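Long-range contacts in dihydroneopterin triphosphate diphosphatase (Escherichia coli O157:H7, PDB 5U7H), which probably hydrolyses dihydroneopterin triphosphate to the monophosphate and pyrophosphate for folate synthesis, as a magnesium-dependent Nudix hydrolase that can also cleave dATP: residues V15-D20 against W102-L107; Q19-V24 against P108-I113. One frame throughout, in Å; residues are numbered along the deposited sequence.

How the interactions relate
Interaction 1 lies in the mixed sheet of the Nudix fold; interaction 2 lies at its edge, in the turn and loop that leave the same strands, and the two centres are about 8 Å apart on the same side of the chain's centre. Interaction 1 pairs the C-terminal ends of strands 10-18 and 97-107 in parallel; interaction 2 joins the turn into strand 23-29 to the loop leading toward strand 118-125. Gln19 and Asp20 are common to both. Ala18 N lies 3.0 Å from Arg23 O, a probable hydrogen bond, and Ala18 CB packs on the backbone of His109 and Glu110. A buried strand pairing thus passes directly into a polar surface contact; in each case the strand comes first and the turn or loop follows it.

Interaction 1. Residues V15-D20 against W102-L107; sequences VIYAQD and WFCLAL
The phenol ring of Tyr17 lies over Ala106, whose CA sits 4.2 Å from the ring centroid and 14° off the ring normal, a CH-pi contact. Ala106 CB reaches the ring's far end, 3.6 Å from Tyr17 CZ. The first torsion explains the overlap: chi1 of 68° sets CG between the backbone N and the carbonyl carbon, which brings the ring back across the neighbouring strand. On the other face of the sheet, Ile16 and Leu105 run side by side, with Ile16 CG1 3.9 Å from Leu105 CD2, while Ile16 CG2 meets Leu107 CD1 at 3.8 Å.

The backbones form a parallel ladder in the mixed Nudix sheet (order 72-82, 97-107, 10-18, 36-42), their segment axes 20° apart. Tyr17 N donates to Leu105 O at 3.0 Å and Leu107 N to Tyr17 O at 2.7 Å; beyond the last bridge, Gln19 N extends the ladder to Leu107 O at 2.6 Å.

Strand 97-107 is held on its other edge by strand 72-82, through backbone bonds from Trp102 and Cys104. Helix 136-147 packs against Val15 and Cys104 on the Tyr17 face, whereas Leu105 and Leu107 meet Val65, Ile63 and Leu70 from the loop between helix 49-61 and strand 72-82.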
loop_
_atom_site.group_PDB
_atom_site.type_symbol
_atom_site.label_atom_id
_atom_site.label_comp_id
_atom_site.label_asym_id
_atom_site.label_seq_id
_atom_site.Cartn_x
_atom_site.Cartn_y
_atom_site.Cartn_z
ATOM N N VAL A 15 4.179 2.868 -0.065
ATOM C CA VAL A 15 5.100 2.432 0.982
ATOM C C VAL A 15 5.228 3.569 1.989
ATOM O O VAL A 15 5.822 4.611 1.692
ATOM C CB VAL A 15 6.471 2.037 0.421
ATOM C CG1 VAL A 15 7.349 1.444 1.541
ATOM C CG2 VAL A 15 6.322 1.057 -0.709
ATOM N N ILE A 16 4.682 3.372 3.183
ATOM C CA ILE A 16 4.826 4.327 4.278
ATOM C C ILE A 16 5.997 3.889 5.146
ATOM O O ILE A 16 6.101 2.711 5.503
ATOM C CB ILE A 16 3.531 4.421 5.095
ATOM C CG1 ILE A 16 2.423 4.994 4.225
ATOM C CG2 ILE A 16 3.735 5.261 6.345
ATOM C CD1 ILE A 16 1.066 4.882 4.844
ATOM N N TYR A 17 6.898 4.825 5.461
ATOM C CA TYR A 17 8.049 4.521 6.301
ATOM C C TYR A 17 8.413 5.763 7.106
ATOM O O TYR A 17 7.938 6.863 6.828
ATOM C CB TYR A 17 9.245 4.015 5.480
ATOM C CG TYR A 17 9.885 5.045 4.577
ATOM C CD1 TYR A 17 9.351 5.327 3.325
ATOM C CD2 TYR A 17 11.035 5.725 4.970
ATOM C CE1 TYR A 17 9.932 6.266 2.493
ATOM C CE2 TYR A 17 11.625 6.672 4.145
ATOM C CZ TYR A 17 11.068 6.937 2.905
ATOM O OH TYR A 17 11.640 7.867 2.071
ATOM N N ALA A 18 9.213 5.563 8.153
ATOM C CA ALA A 18 9.632 6.659 9.016
ATOM C C ALA A 18 11.038 7.103 8.636
ATOM O O ALA A 18 11.942 6.272 8.500
ATOM C CB ALA A 18 9.591 6.263 10.489
ATOM N N GLN A 19 11.224 8.420 8.512
ATOM C CA GLN A 19 12.488 8.946 7.998
ATOM C C GLN A 19 13.661 8.604 8.914
ATOM O O GLN A 19 14.768 8.325 8.435
ATOM C CB GLN A 19 12.379 10.459 7.802
ATOM C CG GLN A 19 13.581 11.082 7.105
ATOM C CD GLN A 19 13.976 10.344 5.833
ATOM O OE1 GLN A 19 15.089 9.828 5.723
ATOM N NE2 GLN A 19 13.065 10.294 4.866
ATOM N N ASP A 20 13.439 8.595 10.231
ATOM C CA ASP A 20 14.571 8.471 11.151
ATOM C C ASP A 20 15.026 7.021 11.335
ATOM O O ASP A 20 16.233 6.751 11.322
ATOM C CB ASP A 20 14.234 9.112 12.501
ATOM C CG ASP A 20 12.934 8.591 13.097
ATOM O OD1 ASP A 20 12.377 7.597 12.573
ATOM O OD2 ASP A 20 12.473 9.181 14.103
ATOM N N TRP A 102 3.112 3.014 -7.966
ATOM C CA TRP A 102 3.864 3.013 -6.715
ATOM C C TRP A 102 4.064 4.422 -6.167
ATOM O O TRP A 102 4.423 5.350 -6.908
ATOM C CB TRP A 102 5.233 2.347 -6.897
ATOM C CG TRP A 102 5.187 0.863 -7.076
ATOM C CD1 TRP A 102 4.073 0.071 -7.109
ATOM C CD2 TRP A 102 6.306 -0.012 -7.248
ATOM N NE1 TRP A 102 4.433 -1.241 -7.295
ATOM C CE2 TRP A 102 5.799 -1.320 -7.382
ATOM C CE3 TRP A 102 7.695 0.185 -7.299
ATOM C CZ2 TRP A 102 6.626 -2.431 -7.563
ATOM C CZ3 TRP A 102 8.517 -0.916 -7.484
ATOM C CH2 TRP A 102 7.975 -2.215 -7.617
ATOM N N PHE A 103 3.879 4.564 -4.855
ATOM C CA PHE A 103 4.082 5.838 -4.179
ATOM C C PHE A 103 4.857 5.600 -2.895
ATOM O O PHE A 103 4.866 4.494 -2.342
ATOM C CB PHE A 103 2.755 6.557 -3.867
ATOM C CG PHE A 103 2.006 6.984 -5.085
ATOM C CD1 PHE A 103 1.191 6.090 -5.755
ATOM C CD2 PHE A 103 2.142 8.269 -5.585
ATOM C CE1 PHE A 103 0.524 6.467 -6.909
ATOM C CE2 PHE A 103 1.461 8.665 -6.729
ATOM C CZ PHE A 103 0.657 7.767 -7.389
ATOM N N CYS A 104 5.529 6.657 -2.444
ATOM C CA CYS A 104 6.302 6.672 -1.209
ATOM C C CYS A 104 5.750 7.732 -0.274
ATOM O O CYS A 104 5.333 8.803 -0.723
ATOM C CB CYS A 104 7.775 6.979 -1.475
ATOM S SG CYS A 104 8.736 5.522 -1.745
ATOM N N LEU A 105 5.772 7.443 1.028
ATOM C CA LEU A 105 5.382 8.424 2.034
ATOM C C LEU A 105 6.320 8.301 3.225
ATOM O O LEU A 105 6.232 7.339 3.994
ATOM C CB LEU A 105 3.938 8.239 2.471
ATOM C CG LEU A 105 3.493 9.217 3.553
ATOM C CD1 LEU A 105 3.596 10.641 3.047
ATOM C CD2 LEU A 105 2.064 8.905 3.988
ATOM N N ALA A 106 7.200 9.283 3.377
ATOM C CA ALA A 106 8.133 9.341 4.494
ATOM C C ALA A 106 7.502 10.132 5.634
ATOM O O ALA A 106 7.222 11.325 5.481
ATOM C CB ALA A 106 9.445 9.994 4.053
ATOM N N LEU A 107 7.264 9.468 6.769
ATOM C CA LEU A 107 6.882 10.261 7.930
ATOM C C LEU A 107 8.121 10.627 8.745
ATOM O O LEU A 107 9.141 9.927 8.691
ATOM C CB LEU A 107 5.905 9.488 8.811
ATOM C CG LEU A 107 4.719 8.837 8.094
ATOM C CD1 LEU A 107 3.980 7.931 9.039
ATOM C CD2 LEU A 107 3.794 9.888 7.537
#

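Interaction 2. Residues Q19-V24 against P108-I113; sequences QDTKRV and PHERQI. With NI (nickel (II) ion), chain I.
Glu110 reaches across to Thr21 and Arg23 with its carboxylate. From CB, where chi1 of -55° places CG anti to the carbonyl carbon, the chain runs out extended: CG passes 3.4 Å from Thr21 OG1, and CD lies 3.5 Å from Arg23 NH1. At the tip, OE2 takes two bonds. Thr21 OG1 donates to it at 2.5 Å, so short a separation that the exact geometry is doubtful, and Arg23 NH1 forms a salt bridge to it at 2.6 Å with an N-H...O angle of 157°. OE2 accepts from Arg23 through its syn lone pair and lies at the guanidinium edge, in its plane; the guanidinium and carboxylate planes themselves are nearly perpendicular, 87° apart. OE1 remains farther from Arg23 NH1, so the grip is one-oxygen rather than bidentate.

Thr21 OG1 also accepts from Arg23 N at 3.2 Å, closing an ST turn in the connection between strands 10-18 and 23-29 of the Nudix sheet, whose adjoining ends run antiparallel. Trp123 of strand 118-125 packs on both Arg23 and Glu110.

A second polar pair joins the segments at Asp20. His109 ND1 donates to Asp20 OD2 at 2.6 Å, with OD2 close to the ring plane but itself approached from above the carboxylate plane; as a second-shell partner, this carboxylate would fix the rotation of the ring. The imidazole's other nitrogen, NE2 of His109, binds a nickel ion at the surface, 2.1 Å away.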
loop_
_atom_site.group_PDB
_atom_site.type_symbol
_atom_site.label_atom_id
_atom_site.label_comp_id
_atom_site.label_asym_id
_atom_site.label_seq_id
_atom_site.Cartn_x
_atom_site.Cartn_y
_atom_site.Cartn_z
ATOM N N GLN A 19 11.224 8.420 8.512
ATOM C CA GLN A 19 12.488 8.946 7.998
ATOM C C GLN A 19 13.661 8.604 8.914
ATOM O O GLN A 19 14.768 8.325 8.435
ATOM C CB GLN A 19 12.379 10.459 7.802
ATOM C CG GLN A 19 13.581 11.082 7.105
ATOM C CD GLN A 19 13.976 10.344 5.833
ATOM O OE1 GLN A 19 15.089 9.828 5.723
ATOM N NE2 GLN A 19 13.065 10.294 4.866
ATOM N N ASP A 20 13.439 8.595 10.231
ATOM C CA ASP A 20 14.571 8.471 11.151
ATOM C C ASP A 20 15.026 7.021 11.335
ATOM O O ASP A 20 16.233 6.751 11.322
ATOM C CB ASP A 20 14.234 9.112 12.501
ATOM C CG ASP A 20 12.934 8.591 13.097
ATOM O OD1 ASP A 20 12.377 7.597 12.573
ATOM O OD2 ASP A 20 12.473 9.181 14.103
ATOM N N THR A 21 14.095 6.071 11.507
ATOM C CA THR A 21 14.479 4.676 11.723
ATOM C C THR A 21 14.542 3.854 10.444
ATOM O O THR A 21 15.166 2.779 10.448
ATOM C CB THR A 21 13.507 3.988 12.687
ATOM O OG1 THR A 21 12.182 4.019 12.147
ATOM C CG2 THR A 21 13.502 4.681 14.035
ATOM N N LYS A 22 13.911 4.323 9.365
ATOM C CA LYS A 22 13.714 3.553 8.139
ATOM C C LYS A 22 12.859 2.299 8.368
ATOM O O LYS A 22 12.947 1.333 7.606
ATOM C CB LYS A 22 15.054 3.181 7.490
ATOM C CG LYS A 22 15.922 4.401 7.133
ATOM C CD LYS A 22 15.191 5.343 6.173
ATOM C CE LYS A 22 16.112 6.399 5.556
ATOM N NZ LYS A 22 16.829 7.228 6.584
ATOM N N ARG A 23 12.038 2.278 9.414
ATOM C CA ARG A 23 11.102 1.180 9.582
ATOM C C ARG A 23 9.877 1.407 8.707
ATOM O O ARG A 23 9.511 2.544 8.393
ATOM C CB ARG A 23 10.691 1.027 11.048
ATOM C CG ARG A 23 11.734 0.313 11.896
ATOM C CD ARG A 23 11.093 -0.426 13.080
ATOM N NE ARG A 23 12.101 -0.948 13.996
ATOM C CZ ARG A 23 12.701 -0.218 14.935
ATOM N NH1 ARG A 23 12.390 1.068 15.087
ATOM N NH2 ARG A 23 13.615 -0.767 15.724
ATOM N N VAL A 24 9.233 0.307 8.324
ATOM C CA VAL A 24 8.181 0.304 7.310
ATOM C C VAL A 24 6.880 -0.112 7.984
ATOM O O VAL A 24 6.852 -1.073 8.761
ATOM C CB VAL A 24 8.541 -0.625 6.135
ATOM C CG1 VAL A 24 7.333 -0.824 5.186
ATOM C CG2 VAL A 24 9.738 -0.058 5.359
ATOM N N PRO A 108 8.068 11.714 9.515
ATOM C CA PRO A 108 9.252 12.090 10.308
ATOM C C PRO A 108 9.663 11.032 11.318
ATOM O O PRO A 108 10.864 10.788 11.501
ATOM C CB PRO A 108 8.811 13.399 10.978
ATOM C CG PRO A 108 7.306 13.395 10.887
ATOM C CD PRO A 108 7.013 12.739 9.589
ATOM N N HIS A 109 8.699 10.375 11.960
ATOM C CA HIS A 109 8.970 9.384 12.988
ATOM C C HIS A 109 7.937 8.272 12.881
ATOM O O HIS A 109 6.871 8.444 12.280
ATOM C CB HIS A 109 8.932 9.994 14.404
ATOM C CG HIS A 109 9.724 11.263 14.551
ATOM N ND1 HIS A 109 11.096 11.272 14.704
ATOM C CD2 HIS A 109 9.334 12.561 14.581
ATOM C CE1 HIS A 109 11.517 12.521 14.816
ATOM N NE2 HIS A 109 10.469 13.324 14.739
ATOM N N GLU A 110 8.266 7.121 13.470
ATOM C CA GLU A 110 7.256 6.096 13.701
ATOM C C GLU A 110 6.164 6.651 14.610
ATOM O O GLU A 110 6.422 7.483 15.483
ATOM C CB GLU A 110 7.890 4.853 14.320
ATOM C CG GLU A 110 9.048 4.298 13.523
ATOM C CD GLU A 110 9.707 3.113 14.202
ATOM O OE1 GLU A 110 9.120 2.561 15.151
ATOM O OE2 GLU A 110 10.822 2.730 13.798
ATOM N N ARG A 111 4.926 6.206 14.395
ATOM C CA ARG A 111 3.800 6.794 15.110
ATOM C C ARG A 111 2.718 5.746 15.344
ATOM O O ARG A 111 2.813 4.602 14.891
ATOM C CB ARG A 111 3.240 7.998 14.350
ATOM C CG ARG A 111 2.450 7.612 13.120
ATOM C CD ARG A 111 1.597 8.757 12.654
ATOM N NE ARG A 111 2.418 9.824 12.099
ATOM C CZ ARG A 111 1.933 10.941 11.574
ATOM N NH1 ARG A 111 0.618 11.140 11.535
ATOM N NH2 ARG A 111 2.764 11.861 11.092
ATOM N N GLN A 112 1.680 6.155 16.068
ATOM C CA GLN A 112 0.512 5.318 16.276
ATOM C C GLN A 112 -0.413 5.415 15.077
ATOM O O GLN A 112 -0.646 6.498 14.533
ATOM C CB GLN A 112 -0.241 5.730 17.540
ATOM C CG GLN A 112 0.647 5.854 18.763
ATOM C CD GLN A 112 0.728 4.569 19.557
ATOM O OE1 GLN A 112 -0.027 4.368 20.514
ATOM N NE2 GLN A 112 1.651 3.690 19.173
ATOM N N ILE A 113 -0.951 4.272 14.677
ATOM C CA ILE A 113 -1.814 4.176 13.515
ATOM C C ILE A 113 -3.202 3.770 13.993
ATOM O O ILE A 113 -3.349 2.768 14.703
ATOM C CB ILE A 113 -1.261 3.171 12.495
ATOM C CG1 ILE A 113 0.192 3.509 12.169
ATOM C CG2 ILE A 113 -2.089 3.177 11.242
ATOM C CD1 ILE A 113 0.335 4.828 11.450
HETATM NI NI NI I . 10.453 15.378 14.981
#